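Local coordinates for uncharacterized ATP-binding protein MJ1010 (PDB 3BJO) that is of unknown function but possibly binds ATP, the fragment here being its C-terminal domain, consistent with a helix-turn-helix fold, at residues L12-L23 / L94-L103; D46-F54 / V69-L79. All blocks are in the same frame, centred on the assembly; numbering follows the deposited sequence.

Contact 1 of 2, residues L12-L23 / L94-L103; sequences LMDEISKLKDFL and LVWNAIKRVL
Ile16 pushes its side chain as a knob into a hole formed by Asn97, Ala98, Arg101 and Val102, and Val102 in turn sits among Ile16, Leu19, Lys20 and Leu23. Helix 3-24 packs here on helix 93-102; the axes approach to 8.5 Å and cross at -63°. The tight part is where Leu12, Glu15, Ile16 and Leu19 lie on Leu94, Asn97 and Ala98. Ala98 suits the crossing because its lone methyl lets the backbones come close, 4.8 Å from Ile16 CA to Ala98 CA. The two branches of Ile16 divide the work: CG1 lies over Ala98 while CG2 slides past Val102 CG2, at 3.8 Å. Leu19 carries its CG anti to the backbone N (chi1 -179°), which sends CD2 onto the backbone of helix 93-102, 3.6 Å from Ile99 N. Glu15, bent at chi2, lays its aliphatic CG against Leu94 O.

The Leu12 end is equally close but more polar. Leu12 crosses Leu94 at about a right angle, and its CD2 lies 3.5 Å from Asn97 ND2. A water there donates to Leu12 O at 2.6 Å and to Leu94 O, and accepts from Asn97 ND2. Asn97 OD1 takes a bond of 2.7 Å from Arg101 NH2; OD1 lies in the guanidinium plane, though NH2 is tilted 33° from the carbonyl plane of the amide. A leucine in place of Asn97 would probably leave the water without its donor and the Arg101 guanidinium without this acceptor, free to swing.

The solvent side is looser: exposed Lys20 has its CG 4.1 Å from Val102 CG1, and exposed Arg101 offers Ile16 only its CB and CG. Direct contact across the helices is thus essentially apolar, with polar linkage supplied by a single water that joins two main-chain carbonyls to one amide.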
# COMPACT_ATOMS: atom_id res chain seq x y z
N LEU A 12 -0.16 -9.08 -12.61
CA LEU A 12 -1.08 -9.12 -11.47
C LEU A 12 -0.59 -10.04 -10.35
O LEU A 12 -0.57 -9.63 -9.16
CB LEU A 12 -2.50 -9.52 -11.96
CG LEU A 12 -3.35 -8.46 -12.73
CD1 LEU A 12 -4.49 -9.08 -13.45
CD2 LEU A 12 -3.86 -7.38 -11.78
N MSE A 13 -0.23 -11.27 -10.71
CA MSE A 13 0.32 -12.28 -9.79
C MSE A 13 1.64 -11.84 -9.18
O MSE A 13 1.87 -12.01 -7.97
CB MSE A 13 0.52 -13.63 -10.50
CG MSE A 13 -0.75 -14.34 -10.97
SE MSE A 13 -2.26 -14.38 -9.62
CE MSE A 13 -1.37 -15.35 -8.15
N ASP A 14 2.54 -11.32 -10.00
CA ASP A 14 3.79 -10.77 -9.50
C ASP A 14 3.56 -9.74 -8.40
O ASP A 14 4.29 -9.74 -7.43
CB ASP A 14 4.56 -10.11 -10.66
CG ASP A 14 5.89 -9.52 -10.24
OD1 ASP A 14 6.80 -10.31 -9.86
OD2 ASP A 14 6.02 -8.25 -10.34
N GLU A 15 2.57 -8.86 -8.56
CA GLU A 15 2.39 -7.77 -7.63
C GLU A 15 1.79 -8.34 -6.37
O GLU A 15 2.05 -7.84 -5.31
CB GLU A 15 1.50 -6.66 -8.17
CG GLU A 15 1.11 -5.56 -7.08
CD GLU A 15 2.31 -4.98 -6.31
OE1 GLU A 15 3.42 -4.90 -6.91
OE2 GLU A 15 2.18 -4.65 -5.11
N ILE A 16 0.98 -9.39 -6.49
CA ILE A 16 0.50 -10.13 -5.33
C ILE A 16 1.65 -10.72 -4.50
O ILE A 16 1.63 -10.60 -3.27
CB ILE A 16 -0.59 -11.22 -5.71
CG1 ILE A 16 -1.93 -10.53 -6.04
CG2 ILE A 16 -0.80 -12.24 -4.53
CD1 ILE A 16 -2.99 -11.42 -6.63
N SER A 17 2.62 -11.36 -5.15
CA SER A 17 3.77 -11.89 -4.44
C SER A 17 4.52 -10.76 -3.78
O SER A 17 4.98 -10.89 -2.65
CB SER A 17 4.76 -12.61 -5.39
OG SER A 17 4.05 -13.54 -6.17
N LYS A 18 4.66 -9.64 -4.48
CA LYS A 18 5.38 -8.51 -3.94
C LYS A 18 4.69 -7.93 -2.70
O LYS A 18 5.34 -7.60 -1.71
CB LYS A 18 5.55 -7.42 -5.02
CG LYS A 18 6.77 -7.66 -5.90
CD LYS A 18 6.85 -6.70 -7.11
CE LYS A 18 8.01 -7.19 -8.00
NZ LYS A 18 7.97 -6.77 -9.46
N LEU A 19 3.39 -7.77 -2.76
CA LEU A 19 2.68 -7.20 -1.64
C LEU A 19 2.77 -8.18 -0.43
O LEU A 19 2.97 -7.78 0.69
CB LEU A 19 1.22 -6.95 -2.02
CG LEU A 19 0.49 -6.33 -0.84
CD1 LEU A 19 1.07 -4.92 -0.53
CD2 LEU A 19 -1.06 -6.32 -1.13
N LYS A 20 2.62 -9.47 -0.68
CA LYS A 20 2.73 -10.51 0.36
C LYS A 20 4.08 -10.49 1.07
O LYS A 20 4.15 -10.67 2.29
CB LYS A 20 2.52 -11.92 -0.24
CG LYS A 20 1.07 -12.30 -0.38
CD LYS A 20 0.98 -13.74 -0.88
CE LYS A 20 -0.41 -14.37 -0.73
NZ LYS A 20 -0.39 -15.71 -1.41
N ASP A 21 5.14 -10.32 0.27
CA ASP A 21 6.48 -10.17 0.79
C ASP A 21 6.60 -8.89 1.64
O ASP A 21 7.15 -8.93 2.73
CB ASP A 21 7.51 -10.12 -0.34
CG ASP A 21 7.84 -11.52 -0.93
OD1 ASP A 21 7.18 -12.54 -0.61
OD2 ASP A 21 8.80 -11.59 -1.75
N PHE A 22 6.11 -7.77 1.11
CA PHE A 22 6.08 -6.50 1.85
C PHE A 22 5.45 -6.70 3.22
O PHE A 22 5.97 -6.22 4.26
CB PHE A 22 5.27 -5.42 1.06
CG PHE A 22 4.92 -4.18 1.88
CD1 PHE A 22 5.88 -3.22 2.18
CD2 PHE A 22 3.65 -4.02 2.38
CE1 PHE A 22 5.57 -2.10 2.91
CE2 PHE A 22 3.31 -2.90 3.16
CZ PHE A 22 4.27 -1.93 3.40
N LEU A 23 4.30 -7.36 3.23
CA LEU A 23 3.49 -7.45 4.44
C LEU A 23 4.14 -8.46 5.40
O LEU A 23 4.18 -8.23 6.60
CB LEU A 23 2.08 -7.90 4.07
CG LEU A 23 1.19 -6.88 3.35
CD1 LEU A 23 -0.16 -7.54 3.07
CD2 LEU A 23 1.04 -5.67 4.26
N LEU A 94 -2.38 -2.71 -10.38
CA LEU A 94 -1.81 -4.01 -9.93
C LEU A 94 -1.73 -4.00 -8.41
O LEU A 94 -2.04 -5.01 -7.78
CB LEU A 94 -0.39 -4.25 -10.49
CG LEU A 94 -0.13 -4.18 -12.01
CD1 LEU A 94 1.39 -4.31 -12.35
CD2 LEU A 94 -0.90 -5.32 -12.73
N VAL A 95 -1.30 -2.86 -7.84
CA VAL A 95 -1.23 -2.71 -6.40
C VAL A 95 -2.66 -2.81 -5.86
O VAL A 95 -2.88 -3.55 -4.92
CB VAL A 95 -0.52 -1.38 -5.94
CG1 VAL A 95 -0.61 -1.26 -4.43
CG2 VAL A 95 1.01 -1.35 -6.41
N TRP A 96 -3.62 -2.07 -6.45
CA TRP A 96 -5.02 -2.17 -6.00
C TRP A 96 -5.56 -3.60 -5.98
O TRP A 96 -6.13 -4.07 -4.97
CB TRP A 96 -5.94 -1.28 -6.85
CG TRP A 96 -7.28 -0.99 -6.22
CD1 TRP A 96 -7.54 -0.71 -4.89
CD2 TRP A 96 -8.54 -0.95 -6.88
NE1 TRP A 96 -8.90 -0.49 -4.70
CE2 TRP A 96 -9.54 -0.63 -5.90
CE3 TRP A 96 -8.94 -1.14 -8.22
CZ2 TRP A 96 -10.90 -0.49 -6.22
CZ3 TRP A 96 -10.30 -1.03 -8.53
CH2 TRP A 96 -11.26 -0.71 -7.53
N ASN A 97 -5.41 -4.28 -7.11
CA ASN A 97 -5.86 -5.64 -7.21
C ASN A 97 -5.21 -6.50 -6.11
O ASN A 97 -5.87 -7.31 -5.48
CB ASN A 97 -5.53 -6.23 -8.57
CG ASN A 97 -5.99 -7.67 -8.69
OD1 ASN A 97 -7.20 -7.95 -8.69
ND2 ASN A 97 -5.02 -8.61 -8.68
N ALA A 98 -3.90 -6.35 -5.91
CA ALA A 98 -3.21 -7.15 -4.89
C ALA A 98 -3.83 -6.91 -3.48
O ALA A 98 -4.14 -7.85 -2.73
CB ALA A 98 -1.73 -6.82 -4.95
N ILE A 99 -4.03 -5.64 -3.11
CA ILE A 99 -4.70 -5.35 -1.85
C ILE A 99 -6.05 -6.11 -1.71
O ILE A 99 -6.35 -6.73 -0.66
CB ILE A 99 -4.93 -3.82 -1.67
CG1 ILE A 99 -3.60 -3.09 -1.47
CG2 ILE A 99 -5.94 -3.52 -0.51
CD1 ILE A 99 -3.69 -1.56 -1.76
N LYS A 100 -6.86 -6.06 -2.75
CA LYS A 100 -8.20 -6.67 -2.75
C LYS A 100 -8.13 -8.22 -2.69
O LYS A 100 -9.02 -8.87 -2.16
CB LYS A 100 -8.97 -6.27 -4.02
CG LYS A 100 -9.25 -4.75 -4.17
CD LYS A 100 -9.81 -4.41 -5.58
CE LYS A 100 -11.33 -4.52 -5.63
NZ LYS A 100 -11.94 -3.76 -6.77
N ARG A 101 -7.06 -8.78 -3.25
CA ARG A 101 -6.87 -10.23 -3.25
C ARG A 101 -6.24 -10.74 -1.96
O ARG A 101 -6.48 -11.85 -1.56
CB ARG A 101 -5.99 -10.65 -4.43
CG ARG A 101 -6.71 -11.38 -5.54
CD ARG A 101 -7.53 -10.48 -6.42
NE ARG A 101 -8.90 -10.32 -5.93
CZ ARG A 101 -9.75 -9.35 -6.32
NH1 ARG A 101 -10.97 -9.30 -5.79
NH2 ARG A 101 -9.38 -8.41 -7.21
N VAL A 102 -5.42 -9.92 -1.31
CA VAL A 102 -4.57 -10.37 -0.19
C VAL A 102 -5.17 -9.96 1.16
O VAL A 102 -5.12 -10.73 2.10
CB VAL A 102 -3.09 -9.85 -0.35
CG1 VAL A 102 -2.21 -10.17 0.85
CG2 VAL A 102 -2.47 -10.41 -1.61
N LEU A 103 -5.76 -8.77 1.25
CA LEU A 103 -6.30 -8.29 2.54
C LEU A 103 -7.78 -8.52 2.72
O LEU A 103 -8.38 -8.20 3.78
CB LEU A 103 -5.99 -6.80 2.73
CG LEU A 103 -4.49 -6.59 2.97
CD1 LEU A 103 -3.71 -7.10 1.82
CD2 LEU A 103 -4.24 -5.16 3.07
OXT LEU A 103 -8.42 -8.99 1.79
O HOH W 1 -2.27 -7.77 -8.53

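Contact 2 of 2, residues D46-F54 / V69-L79; sequences DIINALKLF and VYVYLVKKNIL
Val69 fits between Asp46 and Ala50, one turn apart on helix 44-52, its CG1 3.8 Å from Ala50 CB and its CG2 against Asp46 CB. A small alanine is apt here, since its methyl meets both Val69 and, one turn on, Leu73 CD1. Leu73 spreads its two methyls over the same helix: CD1 turns to Ala50 and Leu51, whereas CD2 lies 4.0 Å from Ile47 CG2. Ile47, with CG1 anti to the carbonyl carbon (chi1 -75°), uses its two branches separately: CG2 touches Leu73, and CD1 touches the Tyr72 ring, 3.8 Å from Tyr72 CE2. Leu51 CD2 then reaches beyond the helix to Ile78 CG2, at 3.8 Å, and to Leu79 CD1. The ring of Phe54 closes this end, with Leu79 CD1 4.1 Å above one face and displaced toward the rim. Branched aliphatic groups suit this buried interface, where shape does the fitting.

A second shell sets these groups in place. Helix 67-75 ends in a Schellman motif: Asn77, at positive phi, is the C-prime residue, and Ile78 N bonds to Leu73 O at 2.8 Å while Asn77 N bonds to Val74 O. Leu73 O also accepts from Leu79 N, a double grip that turns the chain back and brings Ile78 and Leu79 against Leu51. The carboxylate of Asp46 is held in a salt bridge by Arg43, and Phe22 of helix 3-24 packs on both Ile47 and Leu73. The helices cross steeply, at -78°, with the second running through a tight turn into strand 79-82 and then the hairpin to strand 87-90; this pairing of crossed helices followed by a beta hairpin is consistent with the winged helix-turn-helix architecture.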
# COMPACT_ATOMS: atom_id res chain seq x y z
N ASP A 46 -1.34 -1.42 11.99
CA ASP A 46 -1.74 -0.09 11.53
C ASP A 46 -1.70 -0.03 9.99
O ASP A 46 -2.54 0.61 9.31
CB ASP A 46 -0.76 1.00 12.07
CG ASP A 46 -0.60 0.99 13.62
OD1 ASP A 46 -1.58 0.59 14.32
OD2 ASP A 46 0.53 1.37 14.12
N ILE A 47 -0.67 -0.67 9.45
CA ILE A 47 -0.46 -0.71 8.02
C ILE A 47 -1.61 -1.48 7.31
O ILE A 47 -2.15 -1.02 6.29
CB ILE A 47 0.94 -1.34 7.74
CG1 ILE A 47 2.03 -0.30 8.08
CG2 ILE A 47 1.07 -1.76 6.24
CD1 ILE A 47 3.42 -0.85 8.47
N ILE A 48 -1.95 -2.66 7.85
CA ILE A 48 -3.06 -3.51 7.37
C ILE A 48 -4.36 -2.74 7.44
O ILE A 48 -5.12 -2.70 6.50
CB ILE A 48 -3.15 -4.80 8.21
CG1 ILE A 48 -1.85 -5.64 8.12
CG2 ILE A 48 -4.47 -5.59 7.95
CD1 ILE A 48 -1.79 -6.70 7.02
N ASN A 49 -4.62 -2.11 8.57
CA ASN A 49 -5.82 -1.28 8.69
C ASN A 49 -5.96 -0.20 7.61
O ASN A 49 -7.03 -0.04 7.06
CB ASN A 49 -5.98 -0.73 10.13
CG ASN A 49 -6.38 -1.83 11.11
OD1 ASN A 49 -6.68 -2.96 10.70
ND2 ASN A 49 -6.39 -1.52 12.39
N ALA A 50 -4.86 0.50 7.27
CA ALA A 50 -4.93 1.55 6.29
C ALA A 50 -5.20 0.95 4.91
O ALA A 50 -6.00 1.46 4.11
CB ALA A 50 -3.59 2.33 6.26
N LEU A 51 -4.47 -0.12 4.60
CA LEU A 51 -4.59 -0.73 3.26
C LEU A 51 -5.96 -1.36 3.05
O LEU A 51 -6.49 -1.39 1.94
CB LEU A 51 -3.50 -1.78 3.10
CG LEU A 51 -2.10 -1.19 2.84
CD1 LEU A 51 -1.03 -2.34 2.76
CD2 LEU A 51 -2.05 -0.37 1.56
N LYS A 52 -6.56 -1.86 4.14
CA LYS A 52 -7.84 -2.51 4.01
C LYS A 52 -8.87 -1.50 3.52
O LYS A 52 -9.89 -1.87 2.91
CB LYS A 52 -8.26 -3.17 5.33
CG LYS A 52 -7.83 -4.64 5.40
CD LYS A 52 -7.75 -5.25 6.81
CE LYS A 52 -9.02 -5.24 7.57
NZ LYS A 52 -9.05 -6.31 8.66
N LEU A 53 -8.59 -0.22 3.76
CA LEU A 53 -9.54 0.84 3.37
C LEU A 53 -9.70 0.86 1.84
O LEU A 53 -10.74 1.25 1.30
CB LEU A 53 -9.08 2.21 3.88
CG LEU A 53 -9.22 2.52 5.37
CD1 LEU A 53 -8.59 3.91 5.72
CD2 LEU A 53 -10.70 2.48 5.85
N PHE A 54 -8.66 0.42 1.15
CA PHE A 54 -8.65 0.46 -0.30
C PHE A 54 -9.37 -0.76 -0.90
O PHE A 54 -9.45 -0.89 -2.13
CB PHE A 54 -7.20 0.49 -0.79
CG PHE A 54 -6.49 1.81 -0.51
CD1 PHE A 54 -6.52 2.84 -1.47
CD2 PHE A 54 -5.87 2.05 0.71
CE1 PHE A 54 -5.90 4.11 -1.20
CE2 PHE A 54 -5.23 3.30 0.97
CZ PHE A 54 -5.24 4.32 0.01
N VAL A 69 1.92 6.37 9.00
CA VAL A 69 1.53 5.16 8.25
C VAL A 69 1.49 5.41 6.75
O VAL A 69 2.10 4.68 5.97
CB VAL A 69 0.18 4.57 8.73
CG1 VAL A 69 -0.22 3.37 7.80
CG2 VAL A 69 0.24 4.16 10.18
N TYR A 70 0.80 6.47 6.30
CA TYR A 70 0.77 6.64 4.85
C TYR A 70 2.10 7.13 4.26
O TYR A 70 2.39 6.83 3.09
CB TYR A 70 -0.48 7.43 4.37
CG TYR A 70 -0.53 8.94 4.68
CD1 TYR A 70 -1.47 9.46 5.59
CD2 TYR A 70 0.31 9.81 4.02
CE1 TYR A 70 -1.53 10.86 5.85
CE2 TYR A 70 0.27 11.18 4.25
CZ TYR A 70 -0.64 11.69 5.16
OH TYR A 70 -0.61 13.02 5.38
N VAL A 71 2.88 7.91 5.01
CA VAL A 71 4.25 8.26 4.55
C VAL A 71 5.10 6.99 4.30
O VAL A 71 5.81 6.89 3.30
CB VAL A 71 4.97 9.19 5.52
CG1 VAL A 71 6.51 9.19 5.28
CG2 VAL A 71 4.41 10.61 5.37
N TYR A 72 5.01 6.02 5.22
CA TYR A 72 5.72 4.75 5.03
C TYR A 72 5.23 4.08 3.74
O TYR A 72 6.03 3.62 2.94
CB TYR A 72 5.52 3.84 6.27
CG TYR A 72 6.16 2.46 6.18
CD1 TYR A 72 7.54 2.29 6.33
CD2 TYR A 72 5.40 1.33 5.91
CE1 TYR A 72 8.13 1.00 6.23
CE2 TYR A 72 5.98 0.06 5.81
CZ TYR A 72 7.34 -0.08 5.97
OH TYR A 72 7.88 -1.33 5.83
N LEU A 73 3.91 4.06 3.53
CA LEU A 73 3.32 3.32 2.40
C LEU A 73 3.62 4.01 1.05
O LEU A 73 3.70 3.37 0.01
CB LEU A 73 1.80 3.21 2.58
CG LEU A 73 1.30 2.27 3.71
CD1 LEU A 73 -0.21 2.45 3.95
CD2 LEU A 73 1.56 0.85 3.31
N VAL A 74 3.81 5.34 1.09
CA VAL A 74 4.28 6.07 -0.08
C VAL A 74 5.77 5.79 -0.29
O VAL A 74 6.18 5.47 -1.39
CB VAL A 74 3.97 7.61 0.04
CG1 VAL A 74 4.59 8.39 -1.18
CG2 VAL A 74 2.46 7.81 0.10
N LYS A 75 6.57 5.90 0.77
CA LYS A 75 8.01 5.66 0.67
C LYS A 75 8.25 4.30 0.02
O LYS A 75 9.14 4.14 -0.82
CB LYS A 75 8.65 5.67 2.05
CG LYS A 75 10.17 5.56 2.08
CD LYS A 75 10.67 4.87 3.38
CE LYS A 75 12.18 4.47 3.29
NZ LYS A 75 12.44 3.44 2.21
N LYS A 76 7.42 3.34 0.43
CA LYS A 76 7.53 1.96 -0.01
C LYS A 76 6.85 1.63 -1.33
O LYS A 76 6.70 0.45 -1.66
CB LYS A 76 7.03 1.02 1.10
CG LYS A 76 7.90 1.06 2.35
CD LYS A 76 9.27 0.37 2.17
CE LYS A 76 10.28 0.80 3.24
NZ LYS A 76 11.68 0.15 3.10
N ASN A 77 6.44 2.67 -2.06
CA ASN A 77 5.80 2.56 -3.37
C ASN A 77 4.55 1.74 -3.43
O ASN A 77 4.27 1.10 -4.45
CB ASN A 77 6.80 2.04 -4.42
CG ASN A 77 8.05 2.84 -4.43
OD1 ASN A 77 8.02 4.05 -4.68
ND2 ASN A 77 9.17 2.19 -4.12
N ILE A 78 3.78 1.76 -2.34
CA ILE A 78 2.49 1.09 -2.32
C ILE A 78 1.41 2.08 -2.74
O ILE A 78 0.47 1.71 -3.45
CB ILE A 78 2.14 0.50 -0.89
CG1 ILE A 78 3.30 -0.36 -0.33
CG2 ILE A 78 0.83 -0.30 -0.94
CD1 ILE A 78 3.70 -1.56 -1.16
N LEU A 79 1.53 3.33 -2.29
CA LEU A 79 0.50 4.35 -2.46
C LEU A 79 1.12 5.60 -3.08
O LEU A 79 2.31 5.81 -2.94
CB LEU A 79 -0.06 4.70 -1.08
CG LEU A 79 -1.33 4.00 -0.53
CD1 LEU A 79 -1.67 2.65 -1.05
CD2 LEU A 79 -1.37 4.02 0.96

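Overall arrangement
Both contacts lie in one compact domain, their centres about 13 Å apart. Along the chain helix 3-24 comes first, then helices 44-52 and 67-75, and last helix 93-102; in contact 1 the first and last helices meet, closing the span that holds contact 2. Contact 2 is the more central and largely buried; contact 1 lies toward the outside and is only partly buried. They meet directly: Trp96 NE1 probably bonds to Phe54 O, at 2.7 Å, while Ile99 and Leu103 pack on Leu51, and Val95 on Ile78. The two contacts thus pack as neighbours in one domain, largely through Leu51 and Ile78.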